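UL37 (Suid herpesvirus 1, PDB 5J2Z) is a herpesvirus tegument protein, represented here by its N-terminal half, that guides retrograde axonal transport of the virus and so promotes neuroinvasion. Local coordinates at residues A[76-81]-A[172-177]; A[124-129]-A[165-170]; A[204-209]-A[297-302]; A[263-268]-A[286-291]. The protein carries 5 engineered substitutions. One frame throughout, in Å; residues are numbered along the deposited sequence.

Interaction 1 (A[76-81]-A[172-177]); sequences ALWRLR and YDMDFV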
loop_
_atom_site.group_PDB
_atom_site.type_symbol
_atom_site.label_atom_id
_atom_site.label_comp_id
_atom_site.label_asym_id
_atom_site.label_seq_id
_atom_site.Cartn_x
_atom_site.Cartn_y
_atom_site.Cartn_z
ATOM N N ALA A 76 5.678 -20.974 -14.988
ATOM C CA ALA A 76 4.727 -20.198 -15.771
ATOM C C ALA A 76 3.977 -19.183 -14.908
ATOM O O ALA A 76 3.583 -18.113 -15.394
ATOM C CB ALA A 76 3.751 -21.141 -16.477
ATOM N N LEU A 77 3.765 -19.500 -13.634
ATOM C CA LEU A 77 3.122 -18.548 -12.740
ATOM C C LEU A 77 4.058 -17.408 -12.386
ATOM O O LEU A 77 3.601 -16.284 -12.135
ATOM C CB LEU A 77 2.664 -19.265 -11.472
ATOM C CG LEU A 77 1.388 -20.080 -11.650
ATOM C CD1 LEU A 77 1.101 -20.931 -10.418
ATOM C CD2 LEU A 77 0.255 -19.115 -11.942
ATOM N N TRP A 78 5.365 -17.683 -12.380
ATOM C CA TRP A 78 6.340 -16.753 -11.841
ATOM C C TRP A 78 6.271 -15.402 -12.542
ATOM O O TRP A 78 6.462 -14.357 -11.910
ATOM C CB TRP A 78 7.734 -17.352 -11.976
ATOM C CG TRP A 78 8.682 -16.967 -10.885
ATOM C CD1 TRP A 78 9.058 -15.699 -10.522
ATOM C CD2 TRP A 78 9.392 -17.861 -10.020
ATOM N NE1 TRP A 78 9.953 -15.753 -9.480
ATOM C CE2 TRP A 78 10.181 -17.066 -9.154
ATOM C CE3 TRP A 78 9.438 -19.258 -9.890
ATOM C CZ2 TRP A 78 11.003 -17.623 -8.170
ATOM C CZ3 TRP A 78 10.255 -19.811 -8.918
ATOM C CH2 TRP A 78 11.031 -18.992 -8.068
ATOM N N ARG A 79 6.018 -15.407 -13.849
ATOM C CA ARG A 79 6.016 -14.197 -14.664
ATOM C C ARG A 79 4.615 -13.832 -15.141
ATOM O O ARG A 79 4.460 -13.117 -16.137
ATOM C CB ARG A 79 6.954 -14.364 -15.857
ATOM C CG ARG A 79 8.371 -13.893 -15.620
ATOM C CD ARG A 79 9.274 -14.459 -16.697
ATOM N NE ARG A 79 9.235 -15.918 -16.682
ATOM C CZ ARG A 79 9.920 -16.690 -17.520
ATOM N NH1 ARG A 79 10.685 -16.130 -18.446
ATOM N NH2 ARG A 79 9.841 -18.015 -17.434
ATOM N N LEU A 80 3.595 -14.313 -14.452
ATOM C CA LEU A 80 2.227 -14.058 -14.859
ATOM C C LEU A 80 1.825 -12.641 -14.462
ATOM O O LEU A 80 2.025 -12.234 -13.314
ATOM C CB LEU A 80 1.303 -15.083 -14.205
ATOM C CG LEU A 80 -0.161 -14.990 -14.603
ATOM C CD1 LEU A 80 -0.483 -16.128 -15.552
ATOM C CD2 LEU A 80 -1.055 -15.013 -13.372
ATOM N N ARG A 81 1.259 -11.898 -15.409
ATOM C CA ARG A 81 0.738 -10.552 -15.178
ATOM C C ARG A 81 -0.787 -10.624 -15.147
ATOM O O ARG A 81 -1.415 -10.956 -16.155
ATOM C CB ARG A 81 1.231 -9.598 -16.269
ATOM C CG ARG A 81 0.478 -8.280 -16.364
ATOM C CD ARG A 81 0.670 -7.627 -17.736
ATOM N NE ARG A 81 2.072 -7.610 -18.138
ATOM C CZ ARG A 81 2.492 -7.655 -19.398
ATOM N NH1 ARG A 81 1.614 -7.724 -20.392
ATOM N NH2 ARG A 81 3.792 -7.643 -19.663
ATOM N N TYR A 172 6.301 -15.596 -3.252
ATOM C CA TYR A 172 6.452 -14.179 -2.933
ATOM C C TYR A 172 7.064 -13.386 -4.090
ATOM O O TYR A 172 6.713 -12.222 -4.309
ATOM C CB TYR A 172 7.285 -14.040 -1.649
ATOM C CG TYR A 172 7.556 -12.615 -1.225
ATOM C CD1 TYR A 172 6.555 -11.838 -0.635
ATOM C CD2 TYR A 172 8.810 -12.050 -1.400
ATOM C CE1 TYR A 172 6.795 -10.547 -0.246
ATOM C CE2 TYR A 172 9.060 -10.742 -1.021
ATOM C CZ TYR A 172 8.052 -9.995 -0.436
ATOM O OH TYR A 172 8.296 -8.691 -0.049
ATOM N N ASP A 173 7.980 -13.987 -4.843
ATOM C CA ASP A 173 8.648 -13.264 -5.919
ATOM C C ASP A 173 7.880 -13.290 -7.232
ATOM O O ASP A 173 8.317 -12.649 -8.191
ATOM C CB ASP A 173 10.058 -13.817 -6.153
ATOM C CG ASP A 173 10.872 -12.944 -7.095
ATOM O OD1 ASP A 173 10.994 -11.723 -6.824
ATOM O OD2 ASP A 173 11.364 -13.474 -8.116
ATOM N N MET A 174 6.751 -13.993 -7.303
ATOM C CA MET A 174 5.961 -14.021 -8.527
ATOM C C MET A 174 5.271 -12.673 -8.741
ATOM O O MET A 174 4.821 -12.022 -7.791
ATOM C CB MET A 174 4.950 -15.167 -8.473
ATOM C CG MET A 174 5.647 -16.521 -8.280
ATOM S SD MET A 174 4.615 -17.997 -8.349
ATOM C CE MET A 174 5.856 -19.254 -8.086
ATOM N N ASP A 175 5.214 -12.246 -10.006
ATOM C CA ASP A 175 4.695 -10.917 -10.321
ATOM C C ASP A 175 3.242 -10.752 -9.872
ATOM O O ASP A 175 2.888 -9.731 -9.272
ATOM C CB ASP A 175 4.834 -10.639 -11.821
ATOM C CG ASP A 175 6.293 -10.704 -12.320
ATOM O OD1 ASP A 175 7.224 -10.691 -11.491
ATOM O OD2 ASP A 175 6.511 -10.766 -13.559
ATOM N N PHE A 176 2.380 -11.747 -10.142
ATOM C CA PHE A 176 0.972 -11.577 -9.792
ATOM C C PHE A 176 0.782 -11.485 -8.282
ATOM O O PHE A 176 -0.194 -10.886 -7.822
ATOM C CB PHE A 176 0.107 -12.703 -10.395
ATOM C CG PHE A 176 0.207 -14.026 -9.669
ATOM C CD1 PHE A 176 1.211 -14.935 -9.987
ATOM C CD2 PHE A 176 -0.709 -14.365 -8.686
ATOM C CE1 PHE A 176 1.325 -16.147 -9.320
ATOM C CE2 PHE A 176 -0.604 -15.578 -8.011
ATOM C CZ PHE A 176 0.418 -16.474 -8.330
ATOM N N VAL A 177 1.698 -12.054 -7.494
ATOM C CA VAL A 177 1.606 -11.916 -6.042
ATOM C C VAL A 177 1.979 -10.503 -5.622
ATOM O O VAL A 177 1.282 -9.863 -4.822
ATOM C CB VAL A 177 2.499 -12.954 -5.339
ATOM C CG1 VAL A 177 2.576 -12.637 -3.871
ATOM C CG2 VAL A 177 1.932 -14.317 -5.526
#
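W78 and D173 meet at the rim of the indole, where W78 NE1 donates an almost straight hydrogen bond of 3.0 Å to D173 OD2. The oxygen lies in the ring plane and is met on its anti side, tilted out of the carboxylate plane, while the carboxylate is turned 73° from the indole. M174 covers one face of the same ring. Its CG makes a CH-pi contact 4.2 Å from the centre of the five-membered ring. With CG anti to the carbonyl carbon (chi1 -58°) and the rest extended, the chain crosses the indole at about a right angle and brings M174 CE to 4.0 Å from W78 CE3. M174 SD, oblique to the ring, rests 3.9 Å from L77 CB; an unbranched, flexible methionine can serve both neighbours. F176 turns the edge of its ring to the end of helix 63-78, CD1 lying 3.5 Å from L77 O, and L80 CD2 approaches F176 CB obliquely. Between the backbones, D175 N donates to W78 O at 3.1 Å, joining the last turn of helix 63-78 to the first of helix 175-188, whose N-cap is M174. The calcium ligands H82 and D179 lie close by. D173 also pairs with R480 and R476, and D175 with R476 and R36. This buried joint thus satisfies its indole N-H with an acid, and the arginines around it would probably favour ionised aspartates.

Interaction 2 (A[124-129]-A[165-170]); sequences FRLVSE and QPRFAT. With NA (sodium ion), chain M.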
loop_
_atom_site.group_PDB
_atom_site.type_symbol
_atom_site.label_atom_id
_atom_site.label_comp_id
_atom_site.label_asym_id
_atom_site.label_seq_id
_atom_site.Cartn_x
_atom_site.Cartn_y
_atom_site.Cartn_z
ATOM N N PHE A 124 -1.143 -25.609 -7.301
ATOM C CA PHE A 124 -2.592 -25.609 -7.136
ATOM C C PHE A 124 -2.981 -25.434 -5.671
ATOM O O PHE A 124 -3.863 -24.634 -5.344
ATOM C CB PHE A 124 -3.196 -26.900 -7.698
ATOM C CG PHE A 124 -4.674 -27.038 -7.435
ATOM C CD1 PHE A 124 -5.602 -26.598 -8.363
ATOM C CD2 PHE A 124 -5.134 -27.599 -6.250
ATOM C CE1 PHE A 124 -6.958 -26.717 -8.117
ATOM C CE2 PHE A 124 -6.492 -27.721 -5.991
ATOM C CZ PHE A 124 -7.402 -27.282 -6.924
ATOM N N ARG A 125 -2.358 -26.202 -4.774
ATOM C CA ARG A 125 -2.673 -26.077 -3.354
ATOM C C ARG A 125 -2.353 -24.668 -2.831
ATOM O O ARG A 125 -3.194 -24.028 -2.186
ATOM C CB ARG A 125 -1.914 -27.149 -2.570
ATOM C CG ARG A 125 -2.348 -27.328 -1.122
ATOM C CD ARG A 125 -1.596 -28.491 -0.443
ATOM N NE ARG A 125 -0.160 -28.228 -0.270
ATOM C CZ ARG A 125 0.824 -28.951 -0.809
ATOM N NH1 ARG A 125 0.546 -30.012 -1.563
ATOM N NH2 ARG A 125 2.092 -28.613 -0.584
ATOM N N LEU A 126 -1.149 -24.158 -3.119
ATOM C CA LEU A 126 -0.717 -22.901 -2.513
ATOM C C LEU A 126 -1.380 -21.682 -3.157
ATOM O O LEU A 126 -1.811 -20.772 -2.438
ATOM C CB LEU A 126 0.811 -22.776 -2.557
ATOM C CG LEU A 126 1.598 -23.800 -1.714
ATOM C CD1 LEU A 126 3.083 -23.554 -1.789
ATOM C CD2 LEU A 126 1.145 -23.821 -0.281
ATOM N N VAL A 127 -1.488 -21.635 -4.494
ATOM C CA VAL A 127 -2.126 -20.466 -5.096
ATOM C C VAL A 127 -3.607 -20.420 -4.741
ATOM O O VAL A 127 -4.202 -19.332 -4.703
ATOM C CB VAL A 127 -1.943 -20.382 -6.629
ATOM C CG1 VAL A 127 -2.670 -19.140 -7.156
ATOM C CG2 VAL A 127 -0.472 -20.274 -7.011
ATOM N N SER A 128 -4.209 -21.576 -4.457
ATOM C CA SER A 128 -5.590 -21.631 -3.981
ATOM C C SER A 128 -5.727 -21.039 -2.583
ATOM O O SER A 128 -6.645 -20.254 -2.314
ATOM C CB SER A 128 -6.088 -23.082 -3.986
ATOM O OG SER A 128 -6.368 -23.503 -5.303
ATOM N N GLU A 129 -4.856 -21.451 -1.660
ATOM C CA GLU A 129 -4.840 -20.831 -0.342
ATOM C C GLU A 129 -4.609 -19.321 -0.446
ATOM O O GLU A 129 -5.265 -18.532 0.240
ATOM C CB GLU A 129 -3.765 -21.495 0.512
ATOM C CG GLU A 129 -3.978 -22.985 0.676
ATOM C CD GLU A 129 -2.829 -23.676 1.377
ATOM O OE1 GLU A 129 -1.748 -23.070 1.517
ATOM O OE2 GLU A 129 -2.999 -24.841 1.776
ATOM N N GLN A 165 2.785 -14.653 4.510
ATOM C CA GLN A 165 3.134 -15.633 5.542
ATOM C C GLN A 165 4.038 -16.735 4.969
ATOM O O GLN A 165 4.085 -16.950 3.751
ATOM C CB GLN A 165 1.870 -16.252 6.147
ATOM C CG GLN A 165 1.054 -17.193 5.194
ATOM C CD GLN A 165 -0.197 -17.747 5.877
ATOM O OE1 GLN A 165 -0.112 -18.677 6.685
ATOM N NE2 GLN A 165 -1.359 -17.162 5.575
ATOM N N PRO A 166 4.777 -17.437 5.841
ATOM C CA PRO A 166 5.753 -18.440 5.361
ATOM C C PRO A 166 5.177 -19.503 4.434
ATOM O O PRO A 166 5.870 -19.942 3.504
ATOM C CB PRO A 166 6.282 -19.063 6.665
ATOM C CG PRO A 166 6.071 -17.995 7.697
ATOM C CD PRO A 166 4.814 -17.280 7.299
ATOM N N ARG A 167 3.935 -19.942 4.667
ATOM C CA ARG A 167 3.288 -20.888 3.757
ATOM C C ARG A 167 3.416 -20.467 2.291
ATOM O O ARG A 167 3.536 -21.327 1.403
ATOM C CB ARG A 167 1.813 -21.031 4.138
ATOM C CG ARG A 167 0.984 -21.884 3.197
ATOM C CD ARG A 167 1.349 -23.335 3.346
ATOM N NE ARG A 167 0.390 -24.202 2.679
ATOM C CZ ARG A 167 0.514 -25.525 2.592
ATOM N NH1 ARG A 167 1.558 -26.134 3.136
ATOM N NH2 ARG A 167 -0.408 -26.238 1.962
ATOM N N PHE A 168 3.384 -19.157 2.015
ATOM C CA PHE A 168 3.458 -18.625 0.659
ATOM C C PHE A 168 4.852 -18.082 0.303
ATOM O O PHE A 168 4.989 -17.331 -0.662
ATOM C CB PHE A 168 2.403 -17.536 0.475
ATOM C CG PHE A 168 1.021 -17.951 0.889
ATOM C CD1 PHE A 168 0.473 -19.127 0.431
ATOM C CD2 PHE A 168 0.259 -17.147 1.738
ATOM C CE1 PHE A 168 -0.807 -19.508 0.816
ATOM C CE2 PHE A 168 -1.025 -17.523 2.131
ATOM C CZ PHE A 168 -1.558 -18.698 1.666
ATOM N N ALA A 169 5.889 -18.459 1.050
ATOM C CA ALA A 169 7.239 -17.982 0.753
ATOM C C ALA A 169 7.628 -18.192 -0.707
ATOM O O ALA A 169 8.244 -17.314 -1.321
ATOM C CB ALA A 169 8.264 -18.672 1.659
ATOM N N THR A 170 7.329 -19.361 -1.269
ATOM C CA THR A 170 7.757 -19.655 -2.634
ATOM C C THR A 170 6.910 -18.965 -3.696
ATOM O O THR A 170 7.238 -19.076 -4.877
ATOM C CB THR A 170 7.719 -21.155 -2.895
ATOM O OG1 THR A 170 6.356 -21.590 -2.851
ATOM C CG2 THR A 170 8.551 -21.909 -1.858
HETATM NA NA NA M . -2.178 -19.665 7.936
#
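A salt bridge at the protein surface, backed by apolar packing, fastens the loop between helices 144-149 and 175-188 to the middle of helix 120-137. R167 grips E129 side-on with two nitrogens: NE reaches OE1 of E129 at 2.7 Å in a straight bond within the guanidinium plane, meeting the syn lone pair of OE1, and NH2 reaches OE2 of E129 at 2.9 Å, somewhat tilted. Carboxylate and guanidinium are nearly coplanar, 29° apart, and the paired bonds fix the rotation of both. A bend at chi2 (72°) sets the long arginine across the glutamate at about a right angle. L126 CD2 covers one face of the guanidinium, 3.4 Å from R167 CZ, while L126 CD1 lies 4.0 Å from T170 OG1. R125 NE comes 3.0 Å from R167 NH2, two donors that cannot bond, and E129 probably offsets the closeness of these cations. F168 presents its ring edge to the glutamate stem, CE1 standing 3.6 Å from E129 CB. In the same loop, Q165 OE1 binds a sodium ion at 2.6 Å. The joint lies among helices: F168 meets W130 edge-to-face, helix 89-98 packs on F124, V127 and S128, and helix 438-457 touches A169 and T170.

Interaction 3 (A[204-209]-A[297-302]); sequences EGLKPL and LLDPGA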
loop_
_atom_site.group_PDB
_atom_site.type_symbol
_atom_site.label_atom_id
_atom_site.label_comp_id
_atom_site.label_asym_id
_atom_site.label_seq_id
_atom_site.Cartn_x
_atom_site.Cartn_y
_atom_site.Cartn_z
ATOM N N GLU A 204 -17.165 11.555 22.879
ATOM C CA GLU A 204 -17.992 12.385 23.748
ATOM C C GLU A 204 -17.188 13.138 24.802
ATOM O O GLU A 204 -17.760 13.972 25.511
ATOM C CB GLU A 204 -19.062 11.521 24.420
ATOM C CG GLU A 204 -20.029 10.847 23.443
ATOM C CD GLU A 204 -21.283 11.675 23.167
ATOM O OE1 GLU A 204 -21.431 12.766 23.762
ATOM O OE2 GLU A 204 -22.127 11.226 22.357
ATOM N N GLY A 205 -15.894 12.862 24.927
ATOM C CA GLY A 205 -15.011 13.581 25.818
ATOM C C GLY A 205 -14.285 14.729 25.160
ATOM O O GLY A 205 -13.356 15.285 25.756
ATOM N N LEU A 206 -14.653 15.078 23.937
ATOM C CA LEU A 206 -14.107 16.227 23.246
ATOM C C LEU A 206 -15.139 17.345 23.229
ATOM O O LEU A 206 -16.335 17.129 23.458
ATOM C CB LEU A 206 -13.697 15.870 21.820
ATOM C CG LEU A 206 -12.520 14.916 21.622
ATOM C CD1 LEU A 206 -12.250 14.779 20.147
ATOM C CD2 LEU A 206 -11.271 15.394 22.351
ATOM N N LYS A 207 -14.657 18.547 22.962
ATOM C CA LYS A 207 -15.519 19.709 22.948
ATOM C C LYS A 207 -16.266 19.812 21.624
ATOM O O LYS A 207 -15.838 19.268 20.600
ATOM C CB LYS A 207 -14.697 20.962 23.209
ATOM C CG LYS A 207 -14.169 21.012 24.634
ATOM C CD LYS A 207 -13.036 22.003 24.782
ATOM C CE LYS A 207 -12.676 22.196 26.251
ATOM N NZ LYS A 207 -11.499 23.088 26.408
ATOM N N PRO A 208 -17.414 20.482 21.630
ATOM C CA PRO A 208 -18.219 20.555 20.400
ATOM C C PRO A 208 -17.479 21.164 19.222
ATOM O O PRO A 208 -17.601 20.662 18.096
ATOM C CB PRO A 208 -19.420 21.400 20.833
ATOM C CG PRO A 208 -19.537 21.128 22.301
ATOM C CD PRO A 208 -18.151 20.951 22.818
ATOM N N LEU A 209 -16.717 22.237 19.440
ATOM C CA LEU A 209 -15.978 22.838 18.335
ATOM C C LEU A 209 -14.996 21.838 17.738
ATOM O O LEU A 209 -14.963 21.634 16.518
ATOM C CB LEU A 209 -15.255 24.102 18.807
ATOM C CG LEU A 209 -14.459 24.903 17.773
ATOM C CD1 LEU A 209 -15.352 25.395 16.641
ATOM C CD2 LEU A 209 -13.746 26.073 18.450
ATOM N N LEU A 297 -11.509 27.043 23.780
ATOM C CA LEU A 297 -12.650 26.315 23.248
ATOM C C LEU A 297 -12.243 25.028 22.539
ATOM O O LEU A 297 -13.098 24.361 21.948
ATOM C CB LEU A 297 -13.450 27.220 22.307
ATOM C CG LEU A 297 -13.933 28.504 22.992
ATOM C CD1 LEU A 297 -14.471 29.499 21.986
ATOM C CD2 LEU A 297 -14.977 28.199 24.038
ATOM N N LEU A 298 -10.962 24.669 22.579
ATOM C CA LEU A 298 -10.457 23.480 21.909
ATOM C C LEU A 298 -9.915 22.493 22.940
ATOM O O LEU A 298 -9.756 22.806 24.127
ATOM C CB LEU A 298 -9.380 23.848 20.874
ATOM C CG LEU A 298 -9.896 24.742 19.731
ATOM C CD1 LEU A 298 -8.780 25.249 18.817
ATOM C CD2 LEU A 298 -10.964 24.007 18.921
ATOM N N ASP A 299 -9.669 21.345 22.501
ATOM C CA ASP A 299 -9.092 20.381 23.428
ATOM C C ASP A 299 -7.569 20.427 23.336
ATOM O O ASP A 299 -7.018 20.567 22.242
ATOM C CB ASP A 299 -9.594 18.967 23.126
ATOM C CG ASP A 299 -11.057 18.766 23.515
ATOM O OD1 ASP A 299 -11.335 18.283 24.643
ATOM O OD2 ASP A 299 -11.934 19.090 22.690
ATOM N N PRO A 300 -6.868 20.321 24.466
ATOM C CA PRO A 300 -5.412 20.535 24.445
ATOM C C PRO A 300 -4.680 19.709 23.399
ATOM O O PRO A 300 -3.790 20.236 22.719
ATOM C CB PRO A 300 -4.988 20.150 25.868
ATOM C CG PRO A 300 -6.181 20.357 26.674
ATOM C CD PRO A 300 -7.363 20.036 25.819
ATOM N N GLY A 301 -5.027 18.435 23.244
ATOM C CA GLY A 301 -4.279 17.585 22.337
ATOM C C GLY A 301 -4.604 17.736 20.863
ATOM O O GLY A 301 -3.846 17.231 20.028
ATOM N N ALA A 302 -5.690 18.423 20.509
ATOM C CA ALA A 302 -6.150 18.484 19.121
ATOM C C ALA A 302 -6.356 19.924 18.660
ATOM O O ALA A 302 -7.269 20.221 17.891
ATOM C CB ALA A 302 -7.441 17.681 18.934
#
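L206 lays its CD2 against the carboxylate of D299, 3.6 Å from CG, just after G205, whose carbonyl also lies near, and just before the chain enters helix 208-223. K207, at the N-cap position, carries most of the contact. Its backbone N donates to D299 OD2 at 2.8 Å, nearly straight and on the syn lone pair of that oxygen, so the aspartate holds the chain where the helix begins. Its side chain, with CG anti to the carbonyl carbon (chi1 -69°) and extended beyond, runs alongside the other segment until NZ reaches L298 O at 2.9 Å from above the carbonyl plane. A long aliphatic lysine fits this path, CD passing 3.4 Å from L298 O on the way. At the second residue of the helix, L209 faces the buried side, where its CD2 meets L298 CD2 at 3.5 Å and L297 CB at 4.0 Å. D299 OD2 is also bonded to T210 OG1. The aspartate thus accepts bonds at the start of helix 208-223, where its negative charge would favour the helix dipole, while the ammonium group binds L298 O and, just before the segment, A296 O, and L209 and L298, both buried, pack on the inner side.

Interaction 4 (A[263-268]-A[286-291]); sequences VRVSAA and RRLRTD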
loop_
_atom_site.group_PDB
_atom_site.type_symbol
_atom_site.label_atom_id
_atom_site.label_comp_id
_atom_site.label_asym_id
_atom_site.label_seq_id
_atom_site.Cartn_x
_atom_site.Cartn_y
_atom_site.Cartn_z
ATOM N N VAL A 263 -13.585 30.641 4.999
ATOM C CA VAL A 263 -14.853 30.741 4.283
ATOM C C VAL A 263 -15.601 29.423 4.379
ATOM O O VAL A 263 -16.818 29.388 4.603
ATOM C CB VAL A 263 -14.619 31.142 2.813
ATOM C CG1 VAL A 263 -15.882 30.904 1.997
ATOM C CG2 VAL A 263 -14.186 32.588 2.710
ATOM N N ARG A 264 -14.873 28.318 4.231
ATOM C CA ARG A 264 -15.487 27.000 4.224
ATOM C C ARG A 264 -16.015 26.619 5.604
ATOM O O ARG A 264 -17.114 26.066 5.713
ATOM C CB ARG A 264 -14.472 25.977 3.719
ATOM C CG ARG A 264 -15.004 24.578 3.576
ATOM C CD ARG A 264 -14.907 23.813 4.877
ATOM N NE ARG A 264 -15.410 22.462 4.703
ATOM C CZ ARG A 264 -16.697 22.133 4.736
ATOM N NH1 ARG A 264 -17.613 23.065 4.962
ATOM N NH2 ARG A 264 -17.065 20.869 4.545
ATOM N N VAL A 265 -15.245 26.894 6.667
ATOM C CA VAL A 265 -15.717 26.601 8.021
ATOM C C VAL A 265 -16.926 27.461 8.367
ATOM O O VAL A 265 -17.865 26.997 9.022
ATOM C CB VAL A 265 -14.592 26.800 9.052
ATOM C CG1 VAL A 265 -15.151 26.687 10.449
ATOM C CG2 VAL A 265 -13.475 25.783 8.847
ATOM N N SER A 266 -16.925 28.723 7.919
ATOM C CA SER A 266 -17.986 29.658 8.286
ATOM C C SER A 266 -19.278 29.361 7.550
ATOM O O SER A 266 -20.364 29.473 8.128
ATOM C CB SER A 266 -17.551 31.095 7.996
ATOM O OG SER A 266 -16.402 31.419 8.744
ATOM N N ALA A 267 -19.186 29.028 6.263
ATOM C CA ALA A 267 -20.386 28.712 5.500
ATOM C C ALA A 267 -21.102 27.503 6.090
ATOM O O ALA A 267 -22.340 27.438 6.083
ATOM C CB ALA A 267 -20.028 28.471 4.027
ATOM N N ALA A 268 -20.339 26.536 6.612
ATOM C CA ALA A 268 -20.946 25.349 7.205
ATOM C C ALA A 268 -21.613 25.680 8.535
ATOM O O ALA A 268 -22.767 25.307 8.772
ATOM C CB ALA A 268 -19.897 24.246 7.379
ATOM N N ARG A 286 -20.199 34.605 10.410
ATOM C CA ARG A 286 -19.213 34.794 11.460
ATOM C C ARG A 286 -18.060 33.819 11.261
ATOM O O ARG A 286 -18.278 32.625 11.048
ATOM C CB ARG A 286 -19.863 34.600 12.831
ATOM C CG ARG A 286 -20.894 35.679 13.167
ATOM C CD ARG A 286 -21.772 35.285 14.349
ATOM N NE ARG A 286 -21.167 35.597 15.643
ATOM C CZ ARG A 286 -21.659 35.208 16.820
ATOM N NH1 ARG A 286 -22.769 34.480 16.880
ATOM N NH2 ARG A 286 -21.039 35.545 17.943
ATOM N N ARG A 287 -16.834 34.325 11.310
ATOM C CA ARG A 287 -15.675 33.447 11.285
ATOM C C ARG A 287 -15.238 33.105 12.700
ATOM O O ARG A 287 -15.482 33.857 13.650
ATOM C CB ARG A 287 -14.507 34.077 10.533
ATOM C CG ARG A 287 -13.725 35.087 11.339
ATOM C CD ARG A 287 -12.507 35.558 10.560
ATOM N NE ARG A 287 -11.831 36.670 11.217
ATOM C CZ ARG A 287 -11.027 36.538 12.263
ATOM N NH1 ARG A 287 -10.793 35.341 12.783
ATOM N NH2 ARG A 287 -10.456 37.602 12.790
ATOM N N LEU A 288 -14.590 31.949 12.824
ATOM C CA LEU A 288 -14.012 31.516 14.089
ATOM C C LEU A 288 -12.852 32.420 14.486
ATOM O O LEU A 288 -12.030 32.810 13.653
ATOM C CB LEU A 288 -13.517 30.065 13.983
ATOM C CG LEU A 288 -14.531 28.916 13.868
ATOM C CD1 LEU A 288 -13.848 27.560 13.666
ATOM C CD2 LEU A 288 -15.448 28.868 15.079
ATOM N N ARG A 289 -12.794 32.760 15.768
ATOM C CA ARG A 289 -11.640 33.464 16.294
ATOM C C ARG A 289 -10.376 32.656 16.034
ATOM O O ARG A 289 -10.380 31.420 16.082
ATOM C CB ARG A 289 -11.811 33.696 17.789
ATOM C CG ARG A 289 -13.021 34.517 18.147
ATOM C CD ARG A 289 -13.312 34.396 19.620
ATOM N NE ARG A 289 -12.121 34.644 20.429
ATOM C CZ ARG A 289 -12.059 34.408 21.737
ATOM N NH1 ARG A 289 -13.111 33.912 22.367
ATOM N NH2 ARG A 289 -10.952 34.656 22.419
ATOM N N THR A 290 -9.282 33.360 15.751
ATOM C CA THR A 290 -7.987 32.709 15.620
ATOM C C THR A 290 -6.966 33.295 16.588
ATOM O O THR A 290 -5.762 33.096 16.402
ATOM C CB THR A 290 -7.465 32.785 14.181
ATOM O OG1 THR A 290 -7.414 34.153 13.759
ATOM C CG2 THR A 290 -8.346 31.958 13.221
ATOM N N ASP A 291 -7.424 34.000 17.620
ATOM C CA ASP A 291 -6.537 34.534 18.639
ATOM C C ASP A 291 -6.309 33.497 19.736
ATOM O O ASP A 291 -7.034 32.509 19.859
ATOM C CB ASP A 291 -7.109 35.820 19.232
ATOM C CG ASP A 291 -8.321 35.563 20.106
ATOM O OD1 ASP A 291 -9.423 35.361 19.559
ATOM O OD2 ASP A 291 -8.169 35.547 21.341
#
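S266 and R287 bring their CA atoms to 5.4 Å, the nearest CA approach of segment 263-268 to the extended, irregular segment 286-291 that runs past it. Such closeness suits a small residue: S266 points its CB at the passing backbone, and its OG lies 3.3 Å from R287 CA. R286 O comes to 3.2 Å from S266 OG, but the hydroxyl, anti to the carbonyl carbon (chi1 -61°), is hydrogen-bonded back to E262 O of its own helix, so it meets the segment by packing. R287 touches the serine with its CB, 3.7 Å from S266 OG, and then leads away. CG, lodged between the backbone N and the carbonyl carbon (chi1 80°), starts an extended chain whose NE bonds to N254 O, and the R287 side chain lies about 6 Å (nearest atoms) from that of the calcium ligand D312. The apolar part is V265 and L288, which cross at about a right angle, with V265 CG1 3.6 Å from L288 CD1; helix 208-223 adds L213 and L209. The chemistry across the contact is thus van der Waals packing, while the polar groups find their partners elsewhere: the serine within its helix, and R287 toward N254.

How the interactions relate
From the N terminus, segment 76-81, starting at the end of helix 63-78, is joined by interaction 1 to 172-177, closing a loop of some ninety residues. Within that loop lies interaction 2, tying helix 120-137 to the approach to helix 175-188; the two touch where V127 packs on L77 and F176, so the two contacts share one packed region. The chain then moves to the other side of its centre. There interaction 3 spans 204-209 to 297-302, and the shorter loop of interaction 4 falls inside it. Their meeting point is L209 against L288, which links helix 208-223 to the loop segment 286-291. The two pairs stand in series, their centres about 50 Å apart.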